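Local coordinates for DNA repair protein RecN (Deinococcus radiodurans, PDB 4ABY) that probably takes part in recombinational repair of damaged DNA, using an SMC-like head domain that binds and hydrolyses ATP, at residues A[42-47]-A[101-106]; A[50-55]-A[376-381]; A[115-120]-A[129-134]. All coordinates share one frame; numbering follows the deposited sequence.

Interaction 1 of 3, residues A[42-47]-A[101-106]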
loop_
_atom_site.group_PDB
_atom_site.type_symbol
_atom_site.label_atom_id
_atom_site.label_comp_id
_atom_site.label_asym_id
_atom_site.label_seq_id
_atom_site.Cartn_x
_atom_site.Cartn_y
_atom_site.Cartn_z
ATOM N N ARG A 42 -10.250 7.148 -13.978
ATOM C CA ARG A 42 -11.687 7.177 -13.752
ATOM C C ARG A 42 -12.120 5.976 -12.921
ATOM O O ARG A 42 -11.482 4.921 -12.949
ATOM C CB ARG A 42 -12.420 7.188 -15.095
ATOM C CG ARG A 42 -13.915 7.422 -15.017
ATOM C CD ARG A 42 -14.500 7.627 -16.411
ATOM N NE ARG A 42 -15.953 7.486 -16.425
ATOM C CZ ARG A 42 -16.805 8.489 -16.229
ATOM N NH1 ARG A 42 -16.351 9.719 -16.006
ATOM N NH2 ARG A 42 -18.113 8.263 -16.256
ATOM N N LEU A 43 -13.205 6.146 -12.176
ATOM C CA LEU A 43 -13.698 5.103 -11.291
ATOM C C LEU A 43 -15.211 5.109 -11.323
ATOM O O LEU A 43 -15.840 6.134 -11.060
ATOM C CB LEU A 43 -13.204 5.353 -9.864
ATOM C CG LEU A 43 -13.590 4.354 -8.775
ATOM C CD1 LEU A 43 -13.090 2.957 -9.113
ATOM C CD2 LEU A 43 -13.041 4.810 -7.437
ATOM N N GLU A 44 -15.803 3.969 -11.658
ATOM C CA GLU A 44 -17.253 3.874 -11.729
ATOM C C GLU A 44 -17.773 2.867 -10.722
ATOM O O GLU A 44 -17.416 1.692 -10.763
ATOM C CB GLU A 44 -17.702 3.480 -13.134
ATOM C CG GLU A 44 -17.327 4.477 -14.210
ATOM C CD GLU A 44 -17.814 4.047 -15.575
ATOM O OE1 GLU A 44 -18.525 3.020 -15.651
ATOM O OE2 GLU A 44 -17.489 4.733 -16.567
ATOM N N ILE A 45 -18.622 3.329 -9.816
ATOM C CA ILE A 45 -19.179 2.459 -8.796
ATOM C C ILE A 45 -20.693 2.457 -8.896
ATOM O O ILE A 45 -21.313 3.509 -8.965
ATOM C CB ILE A 45 -18.762 2.910 -7.383
ATOM C CG1 ILE A 45 -17.238 2.909 -7.244
ATOM C CG2 ILE A 45 -19.378 2.010 -6.332
ATOM C CD1 ILE A 45 -16.747 3.530 -5.957
ATOM N N ARG A 46 -21.289 1.273 -8.910
ATOM C CA ARG A 46 -22.738 1.169 -8.976
ATOM C C ARG A 46 -23.267 0.240 -7.887
ATOM O O ARG A 46 -22.775 -0.872 -7.711
ATOM C CB ARG A 46 -23.182 0.700 -10.364
ATOM C CG ARG A 46 -24.682 0.788 -10.603
ATOM C CD ARG A 46 -25.058 0.222 -11.965
ATOM N NE ARG A 46 -24.530 -1.130 -12.152
ATOM C CZ ARG A 46 -25.150 -2.243 -11.762
ATOM N NH1 ARG A 46 -26.329 -2.173 -11.160
ATOM N NH2 ARG A 46 -24.588 -3.429 -11.972
ATOM N N ASN A 47 -24.261 0.723 -7.149
ATOM C CA ASN A 47 -24.888 -0.037 -6.077
ATOM C C ASN A 47 -23.912 -0.578 -5.045
ATOM O O ASN A 47 -24.006 -1.735 -4.648
ATOM C CB ASN A 47 -25.731 -1.172 -6.650
ATOM C CG ASN A 47 -26.960 -0.669 -7.378
ATOM O OD1 ASN A 47 -27.450 0.427 -7.106
ATOM N ND2 ASN A 47 -27.468 -1.471 -8.308
ATOM N N LEU A 101 -21.290 -3.171 -9.185
ATOM C CA LEU A 101 -20.283 -3.199 -10.232
ATOM C C LEU A 101 -19.233 -2.139 -9.964
ATOM O O LEU A 101 -19.563 -1.011 -9.613
ATOM C CB LEU A 101 -20.932 -2.937 -11.590
ATOM C CG LEU A 101 -19.969 -2.715 -12.754
ATOM C CD1 LEU A 101 -19.535 -4.043 -13.341
ATOM C CD2 LEU A 101 -20.626 -1.852 -13.806
ATOM N N VAL A 102 -17.968 -2.500 -10.135
ATOM C CA VAL A 102 -16.880 -1.548 -9.966
ATOM C C VAL A 102 -15.965 -1.559 -11.177
ATOM O O VAL A 102 -15.246 -2.523 -11.405
ATOM C CB VAL A 102 -16.043 -1.871 -8.726
ATOM C CG1 VAL A 102 -14.941 -0.843 -8.558
ATOM C CG2 VAL A 102 -16.927 -1.923 -7.489
ATOM N N THR A 103 -15.994 -0.484 -11.955
ATOM C CA THR A 103 -15.133 -0.370 -13.126
ATOM C C THR A 103 -14.054 0.687 -12.893
ATOM O O THR A 103 -14.339 1.775 -12.390
ATOM C CB THR A 103 -15.943 -0.011 -14.393
ATOM O OG1 THR A 103 -17.148 -0.788 -14.436
ATOM C CG2 THR A 103 -15.128 -0.277 -15.651
ATOM N N GLY A 104 -12.817 0.362 -13.255
ATOM C CA GLY A 104 -11.716 1.302 -13.128
ATOM C C GLY A 104 -10.950 1.478 -14.425
ATOM O O GLY A 104 -10.686 0.502 -15.129
ATOM N N PHE A 105 -10.583 2.717 -14.743
ATOM C CA PHE A 105 -9.869 3.003 -15.987
ATOM C C PHE A 105 -8.512 3.651 -15.748
ATOM O O PHE A 105 -8.415 4.667 -15.070
ATOM C CB PHE A 105 -10.709 3.912 -16.881
ATOM C CG PHE A 105 -12.067 3.369 -17.187
ATOM C CD1 PHE A 105 -13.085 3.459 -16.250
ATOM C CD2 PHE A 105 -12.330 2.767 -18.405
ATOM C CE1 PHE A 105 -14.343 2.964 -16.520
ATOM C CE2 PHE A 105 -13.588 2.269 -18.683
ATOM C CZ PHE A 105 -14.598 2.369 -17.737
ATOM N N TRP A 106 -7.469 3.071 -16.328
ATOM C CA TRP A 106 -6.118 3.599 -16.164
ATOM C C TRP A 106 -5.621 4.399 -17.375
ATOM O O TRP A 106 -6.133 4.261 -18.488
ATOM C CB TRP A 106 -5.144 2.467 -15.828
ATOM C CG TRP A 106 -5.193 2.043 -14.383
ATOM C CD1 TRP A 106 -4.283 2.340 -13.411
ATOM C CD2 TRP A 106 -6.208 1.250 -13.751
ATOM N NE1 TRP A 106 -4.664 1.780 -12.215
ATOM C CE2 TRP A 106 -5.841 1.105 -12.397
ATOM C CE3 TRP A 106 -7.389 0.648 -14.200
ATOM C CZ2 TRP A 106 -6.616 0.383 -11.485
ATOM C CZ3 TRP A 106 -8.155 -0.068 -13.294
ATOM C CH2 TRP A 106 -7.766 -0.194 -11.953
#
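Strands 42-46 and 101-105 run antiparallel, with axes 4.8 Å apart and directions 174° from each other; six backbone hydrogen bonds join them, two at each of the hydrogen-bonded pairs Arg-42/Phe-105, Glu-44/Thr-103 and Arg-46/Leu-101. Those three pairs also put their side chains on one face of the sheet. Glu-44 is central there. Its CB lies 4.1 Å from Thr-103 CB, the two side chains side by side and pointing the same way. With CG beside the backbone N (chi1 -62°) and the chain extended beyond it, the carboxylate reaches both Arg-42 NE and the CE1 corner of Phe-105. OE2 takes the NE-H of Arg-42 (NE to OE2 3.2 Å) in the guanidinium plane, through the lone pair turned away from OE1. The same OE2 stands 3.6 Å from Phe-105 CE1, and the carboxylate and ring planes are inclined by 48°. Replacing Glu-44 with alanine removes the carboxylate, and the Arg-42 guanidinium would probably lose its close salt bridge and depend more on its long, weak ion pairs with Glu-55 and Glu-57, while Phe-105 CE1 would lose its carboxylate neighbour. Farther along, Arg-46 bends back so that NH2 comes 3.7 Å from Leu-101 CB. The reverse face is apolar: Leu-43 CD1 meets Val-102 CG1 at 4.3 Å, and Leu-43, Ile-45 and Val-102 all rest on helix 69-83. A partly exposed face that mixes charged side chains with Leu-101 and Phe-105, and an apolar face laid on the helix that begins within the predicted P-loop, fit the antiparallel beta subdomain of ABC-type ATPase heads, as in SMC proteins.

Interaction 2 of 3, residues A[50-55]-A[376-381]; sequences TITQLE and RTVSHV
Thr-50 and Ser-379 clasp each other through both backbone and side chain, where the turn leading into strand 51-57 meets strand 376-383. The backbone part is one hydrogen bond, Ser-379 N to Thr-50 O at 2.8 Å. From this point the Ser-379 side chain can be traced outward. Its CB lies 4.0 Å from Ile-51 CG1 and 3.5 Å from Thr-50 OG1, so that CB has an apolar and a polar neighbour from the same segment. The next atom, OG, sits beside the backbone N and opposite the carbonyl carbon (chi1 -77°), a setting that brings it to 2.8 Å from Thr-50 OG1 in a hydroxyl-to-hydroxyl hydrogen bond. Thr-50 contributes by holding OG1 between its own backbone N and carbonyl carbon (chi1 64°). Two bonds therefore tie the same two residues, one between backbones and one between hydroxyls.

Methyl contacts extend the join in both directions. Thr-52 CG2 touches Val-378 CG1 at 3.5 Å, the side chains crossing at about a right angle, while the Thr-52 hydroxyl is engaged by the Glu-373 carboxylate. Toward the other end Leu-54 reaches strand 376-381 through CD2, 4.2 Å from Val-381 CG2. No ladder of beta bridges forms: the chain turns a corner at Thr-52, and the nearest CA to that of Leu-54 is that of His-380, 7.1 Å away. Ile-51 and Val-381 both also pack on Ile-75 of helix 69-83, and Ser-379 touches Ala-71. The contact thus joins an outer strand of the antiparallel sheet to an outer strand of the mixed sheet beside the predicted P-loop, the two-sheet architecture of an ABC-type, SMC-like ATPase head.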
loop_
_atom_site.group_PDB
_atom_site.type_symbol
_atom_site.label_atom_id
_atom_site.label_comp_id
_atom_site.label_asym_id
_atom_site.label_seq_id
_atom_site.Cartn_x
_atom_site.Cartn_y
_atom_site.Cartn_z
ATOM N N THR A 50 -23.602 3.112 0.085
ATOM C CA THR A 50 -24.438 4.309 0.027
ATOM C C THR A 50 -24.374 4.962 -1.348
ATOM O O THR A 50 -24.739 6.125 -1.516
ATOM C CB THR A 50 -23.995 5.352 1.065
ATOM O OG1 THR A 50 -22.674 5.807 0.750
ATOM C CG2 THR A 50 -24.000 4.751 2.455
ATOM N N ILE A 51 -23.906 4.203 -2.332
ATOM C CA ILE A 51 -23.677 4.735 -3.664
ATOM C C ILE A 51 -24.541 4.030 -4.693
ATOM O O ILE A 51 -24.344 2.852 -4.979
ATOM C CB ILE A 51 -22.211 4.566 -4.070
ATOM C CG1 ILE A 51 -21.305 5.311 -3.091
ATOM C CG2 ILE A 51 -21.987 5.059 -5.481
ATOM C CD1 ILE A 51 -19.837 5.014 -3.285
ATOM N N THR A 52 -25.504 4.758 -5.244
ATOM C CA THR A 52 -26.340 4.233 -6.310
ATOM C C THR A 52 -25.529 4.206 -7.596
ATOM O O THR A 52 -25.288 3.144 -8.168
ATOM C CB THR A 52 -27.591 5.100 -6.508
ATOM O OG1 THR A 52 -27.196 6.457 -6.752
ATOM C CG2 THR A 52 -28.467 5.051 -5.264
ATOM N N GLN A 53 -25.095 5.385 -8.029
ATOM C CA GLN A 53 -24.312 5.534 -9.246
ATOM C C GLN A 53 -23.272 6.622 -9.020
ATOM O O GLN A 53 -23.608 7.747 -8.655
ATOM C CB GLN A 53 -25.220 5.916 -10.417
ATOM C CG GLN A 53 -24.542 5.895 -11.780
ATOM C CD GLN A 53 -24.595 4.526 -12.437
ATOM O OE1 GLN A 53 -25.615 3.833 -12.374
ATOM N NE2 GLN A 53 -23.496 4.131 -13.078
ATOM N N LEU A 54 -22.007 6.281 -9.231
ATOM C CA LEU A 54 -20.918 7.217 -8.987
ATOM C C LEU A 54 -19.910 7.119 -10.112
ATOM O O LEU A 54 -19.327 6.064 -10.348
ATOM C CB LEU A 54 -20.255 6.930 -7.630
ATOM C CG LEU A 54 -19.030 7.701 -7.114
ATOM C CD1 LEU A 54 -17.725 6.986 -7.442
ATOM C CD2 LEU A 54 -18.997 9.140 -7.603
ATOM N N GLU A 55 -19.722 8.225 -10.819
ATOM C CA GLU A 55 -18.708 8.290 -11.858
ATOM C C GLU A 55 -17.710 9.364 -11.486
ATOM O O GLU A 55 -18.033 10.547 -11.472
ATOM C CB GLU A 55 -19.346 8.569 -13.218
ATOM C CG GLU A 55 -20.152 7.388 -13.731
ATOM C CD GLU A 55 -21.025 7.734 -14.914
ATOM O OE1 GLU A 55 -21.421 8.916 -15.029
ATOM O OE2 GLU A 55 -21.319 6.816 -15.715
ATOM N N ARG A 376 -33.870 8.140 -0.361
ATOM C CA ARG A 376 -32.697 7.608 0.322
ATOM C C ARG A 376 -31.513 8.559 0.211
ATOM O O ARG A 376 -31.228 9.077 -0.867
ATOM C CB ARG A 376 -32.323 6.249 -0.255
ATOM C CG ARG A 376 -33.254 5.134 0.161
ATOM C CD ARG A 376 -32.467 3.996 0.763
ATOM N NE ARG A 376 -32.177 2.951 -0.207
ATOM C CZ ARG A 376 -31.305 1.972 0.001
ATOM N NH1 ARG A 376 -30.624 1.919 1.143
ATOM N NH2 ARG A 376 -31.107 1.053 -0.933
ATOM N N THR A 377 -30.822 8.792 1.321
ATOM C CA THR A 377 -29.660 9.672 1.293
ATOM C C THR A 377 -28.433 8.924 0.776
ATOM O O THR A 377 -27.890 8.042 1.452
ATOM C CB THR A 377 -29.363 10.272 2.670
ATOM O OG1 THR A 377 -29.008 9.224 3.576
ATOM C CG2 THR A 377 -30.586 11.001 3.209
ATOM N N VAL A 378 -28.006 9.282 -0.431
ATOM C CA VAL A 378 -26.885 8.617 -1.087
ATOM C C VAL A 378 -25.643 9.502 -1.127
ATOM O O VAL A 378 -25.696 10.673 -0.751
ATOM C CB VAL A 378 -27.261 8.182 -2.510
ATOM C CG1 VAL A 378 -28.422 7.206 -2.462
ATOM C CG2 VAL A 378 -27.620 9.389 -3.356
ATOM N N SER A 379 -24.530 8.932 -1.578
ATOM C CA SER A 379 -23.255 9.642 -1.600
ATOM C C SER A 379 -22.958 10.270 -2.951
ATOM O O SER A 379 -23.294 9.723 -4.002
ATOM C CB SER A 379 -22.102 8.723 -1.185
ATOM O OG SER A 379 -22.086 8.525 0.221
ATOM N N HIS A 380 -22.305 11.424 -2.904
ATOM C CA HIS A 380 -22.035 12.221 -4.085
ATOM C C HIS A 380 -20.667 12.869 -3.897
ATOM O O HIS A 380 -20.337 13.312 -2.805
ATOM C CB HIS A 380 -23.169 13.244 -4.256
ATOM C CG HIS A 380 -22.766 14.517 -4.936
ATOM N ND1 HIS A 380 -22.482 14.586 -6.283
ATOM C CD2 HIS A 380 -22.643 15.779 -4.459
ATOM C CE1 HIS A 380 -22.173 15.832 -6.602
ATOM N NE2 HIS A 380 -22.265 16.576 -5.513
ATOM N N VAL A 381 -19.853 12.881 -4.945
ATOM C CA VAL A 381 -18.492 13.399 -4.851
ATOM C C VAL A 381 -18.299 14.530 -5.841
ATOM O O VAL A 381 -18.926 14.543 -6.899
ATOM C CB VAL A 381 -17.456 12.310 -5.170
ATOM C CG1 VAL A 381 -16.059 12.891 -5.164
ATOM C CG2 VAL A 381 -17.564 11.161 -4.185
#

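Interaction 3 of 3, residues A[115-120]-A[129-134]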
loop_
_atom_site.group_PDB
_atom_site.type_symbol
_atom_site.label_atom_id
_atom_site.label_comp_id
_atom_site.label_asym_id
_atom_site.label_seq_id
_atom_site.Cartn_x
_atom_site.Cartn_y
_atom_site.Cartn_z
ATOM N N ASP A 115 -6.894 0.768 -20.765
ATOM C CA ASP A 115 -6.961 -0.365 -19.847
ATOM C C ASP A 115 -8.042 -0.195 -18.789
ATOM O O ASP A 115 -8.134 0.846 -18.140
ATOM C CB ASP A 115 -5.612 -0.590 -19.163
ATOM C CG ASP A 115 -4.528 -0.985 -20.139
ATOM O OD1 ASP A 115 -4.055 -0.104 -20.884
ATOM O OD2 ASP A 115 -4.157 -2.177 -20.167
ATOM N N SER A 116 -8.851 -1.231 -18.613
ATOM C CA SER A 116 -9.878 -1.231 -17.586
ATOM C C SER A 116 -9.876 -2.549 -16.817
ATOM O O SER A 116 -9.371 -3.565 -17.294
ATOM C CB SER A 116 -11.260 -0.968 -18.204
ATOM O OG SER A 116 -11.635 -1.993 -19.115
ATOM N N ALA A 117 -10.425 -2.513 -15.610
ATOM C CA ALA A 117 -10.644 -3.712 -14.818
ATOM C C ALA A 117 -11.988 -3.541 -14.133
ATOM O O ALA A 117 -12.394 -2.420 -13.832
ATOM C CB ALA A 117 -9.539 -3.886 -13.792
ATOM N N SER A 118 -12.691 -4.638 -13.901
ATOM C CA SER A 118 -13.974 -4.544 -13.227
ATOM C C SER A 118 -14.229 -5.727 -12.308
ATOM O O SER A 118 -13.663 -6.807 -12.484
ATOM C CB SER A 118 -15.113 -4.405 -14.236
ATOM O OG SER A 118 -15.574 -5.673 -14.662
ATOM N N ARG A 119 -15.089 -5.500 -11.322
ATOM C CA ARG A 119 -15.490 -6.531 -10.385
ATOM C C ARG A 119 -16.986 -6.390 -10.152
ATOM O O ARG A 119 -17.454 -5.328 -9.755
ATOM C CB ARG A 119 -14.722 -6.366 -9.074
ATOM C CG ARG A 119 -14.986 -7.441 -8.035
ATOM C CD ARG A 119 -14.480 -8.797 -8.484
ATOM N NE ARG A 119 -14.441 -9.738 -7.370
ATOM C CZ ARG A 119 -13.413 -9.854 -6.536
ATOM N NH1 ARG A 119 -12.339 -9.093 -6.697
ATOM N NH2 ARG A 119 -13.453 -10.732 -5.544
ATOM N N ARG A 120 -17.735 -7.454 -10.428
ATOM C CA ARG A 120 -19.182 -7.458 -10.230
ATOM C C ARG A 120 -19.559 -8.475 -9.170
ATOM O O ARG A 120 -19.184 -9.638 -9.261
ATOM C CB ARG A 120 -19.907 -7.801 -11.532
ATOM C CG ARG A 120 -21.421 -7.858 -11.399
ATOM C CD ARG A 120 -22.091 -8.279 -12.702
ATOM N NE ARG A 120 -21.920 -9.705 -12.970
ATOM C CZ ARG A 120 -22.727 -10.657 -12.502
ATOM N NH1 ARG A 120 -23.767 -10.335 -11.743
ATOM N NH2 ARG A 120 -22.497 -11.932 -12.792
ATOM N N ALA A 129 -15.059 -11.154 -12.757
ATOM C CA ALA A 129 -13.969 -10.204 -12.903
ATOM C C ALA A 129 -13.753 -9.957 -14.383
ATOM O O ALA A 129 -14.002 -10.840 -15.200
ATOM C CB ALA A 129 -12.708 -10.752 -12.271
ATOM N N ARG A 130 -13.300 -8.759 -14.736
ATOM C CA ARG A 130 -12.989 -8.455 -16.129
ATOM C C ARG A 130 -11.706 -7.656 -16.261
ATOM O O ARG A 130 -11.404 -6.793 -15.437
ATOM C CB ARG A 130 -14.129 -7.688 -16.803
ATOM C CG ARG A 130 -15.426 -8.459 -16.938
ATOM C CD ARG A 130 -16.272 -7.939 -18.091
ATOM N NE ARG A 130 -17.579 -8.591 -18.128
ATOM C CZ ARG A 130 -18.414 -8.545 -19.162
ATOM N NH1 ARG A 130 -18.083 -7.880 -20.263
ATOM N NH2 ARG A 130 -19.583 -9.170 -19.099
ATOM N N LEU A 131 -10.948 -7.961 -17.305
ATOM C CA LEU A 131 -9.804 -7.149 -17.686
ATOM C C LEU A 131 -10.057 -6.651 -19.097
ATOM O O LEU A 131 -10.079 -7.434 -20.044
ATOM C CB LEU A 131 -8.515 -7.965 -17.643
ATOM C CG LEU A 131 -8.055 -8.476 -16.282
ATOM C CD1 LEU A 131 -6.844 -9.366 -16.466
ATOM C CD2 LEU A 131 -7.743 -7.313 -15.356
ATOM N N SER A 132 -10.264 -5.348 -19.229
ATOM C CA SER A 132 -10.596 -4.754 -20.516
ATOM C C SER A 132 -11.721 -5.520 -21.206
ATOM O O SER A 132 -11.549 -6.028 -22.312
ATOM C CB SER A 132 -9.363 -4.688 -21.419
ATOM O OG SER A 132 -8.335 -3.916 -20.823
ATOM N N GLY A 133 -12.867 -5.605 -20.538
ATOM C CA GLY A 133 -14.061 -6.178 -21.132
ATOM C C GLY A 133 -14.063 -7.687 -21.284
ATOM O O GLY A 133 -15.016 -8.258 -21.819
ATOM N N GLU A 134 -12.999 -8.334 -20.816
ATOM C CA GLU A 134 -12.885 -9.785 -20.915
ATOM C C GLU A 134 -13.116 -10.468 -19.571
ATOM O O GLU A 134 -12.438 -10.160 -18.589
ATOM C CB GLU A 134 -11.515 -10.174 -21.466
ATOM C CG GLU A 134 -11.306 -11.674 -21.578
ATOM C CD GLU A 134 -9.943 -12.041 -22.128
ATOM O OE1 GLU A 134 -9.125 -11.127 -22.372
ATOM O OE2 GLU A 134 -9.689 -13.248 -22.316
#
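Ser-118 and Arg-130 form the firmly bound part of this contact, an antiparallel hydrogen-bonded pair with both backbone bonds made: Ser-118 N to Arg-130 O at 2.9 Å and Arg-130 N to Ser-118 O at 3.0 Å. The hydroxyl of Ser-118 lies alongside the start of the arginine chain, OG being 3.3 Å from Arg-130 CB and somewhat farther from CG. Held between its own backbone N and carbonyl carbon (chi1 87°), that OG leans across toward the partner strand. On the reverse face Ala-117 CB meets Leu-131 CD2 at 4.2 Å. Both residues also pack on helix 138-145, Trp-144 against Ala-117 and Leu-131, and Leu-141 against Leu-131 and Ala-129.

Strands 116-122 and 127-131 are the two arms of a beta hairpin in the antiparallel sheet of the head domain. Strand 127-131 then leads through a type I' turn, Leu-131 to Glu-134, into strand 134-136, so that it belongs to two successive hairpins. Ser-132 and Gly-133 occupy the turn with positive phi, 49° and 74°; Glu-134 N to Leu-131 O closes the turn at 3.2 Å, and Leu-131 N returns a bond to Glu-134 O.

At this turn the contact loosens. One backbone bond remains, Ser-132 N to Ser-116 O at 2.8 Å, and its donor stands above the carbonyl plane, off the lone pairs. The two serine hydroxyls lie near each other without bonding, 4.2 Å from Ser-116 OG to Ser-132 OG. Ser-132, Gly-133 and Glu-134 are exposed in the isolated chain. So is Arg-130, whose extended chain carries the guanidinium away from strand 116-120, while Arg-120 on that strand directs its own guanidinium to a salt bridge with Glu-99.

Interactions 1 and 3 are consecutive parts of one antiparallel sheet, their centres about 10 Å apart; strands 99-105 and 116-122 are neighbours, joined by probable hydrogen bonds Gly-104 N to Ala-117 O and Val-102 N to Arg-119 O, each 2.9 Å. Toward interaction 2, about 13 Å from interaction 1 between centres, the seam is Ile-45 O to Leu-54 N at 2.9 Å and Asn-47 N to Thr-52 O at 2.8 Å. Interaction 2 alone crosses to the mixed sheet. It also lies nearest the predicted ATP site: the Ser-379 side chain is about 3 Å from that of Ala-71, whereas Ile-45 in interaction 1 is about 7 Å, side chain to side chain, from Ser-74. Interaction 3 lies away from the site.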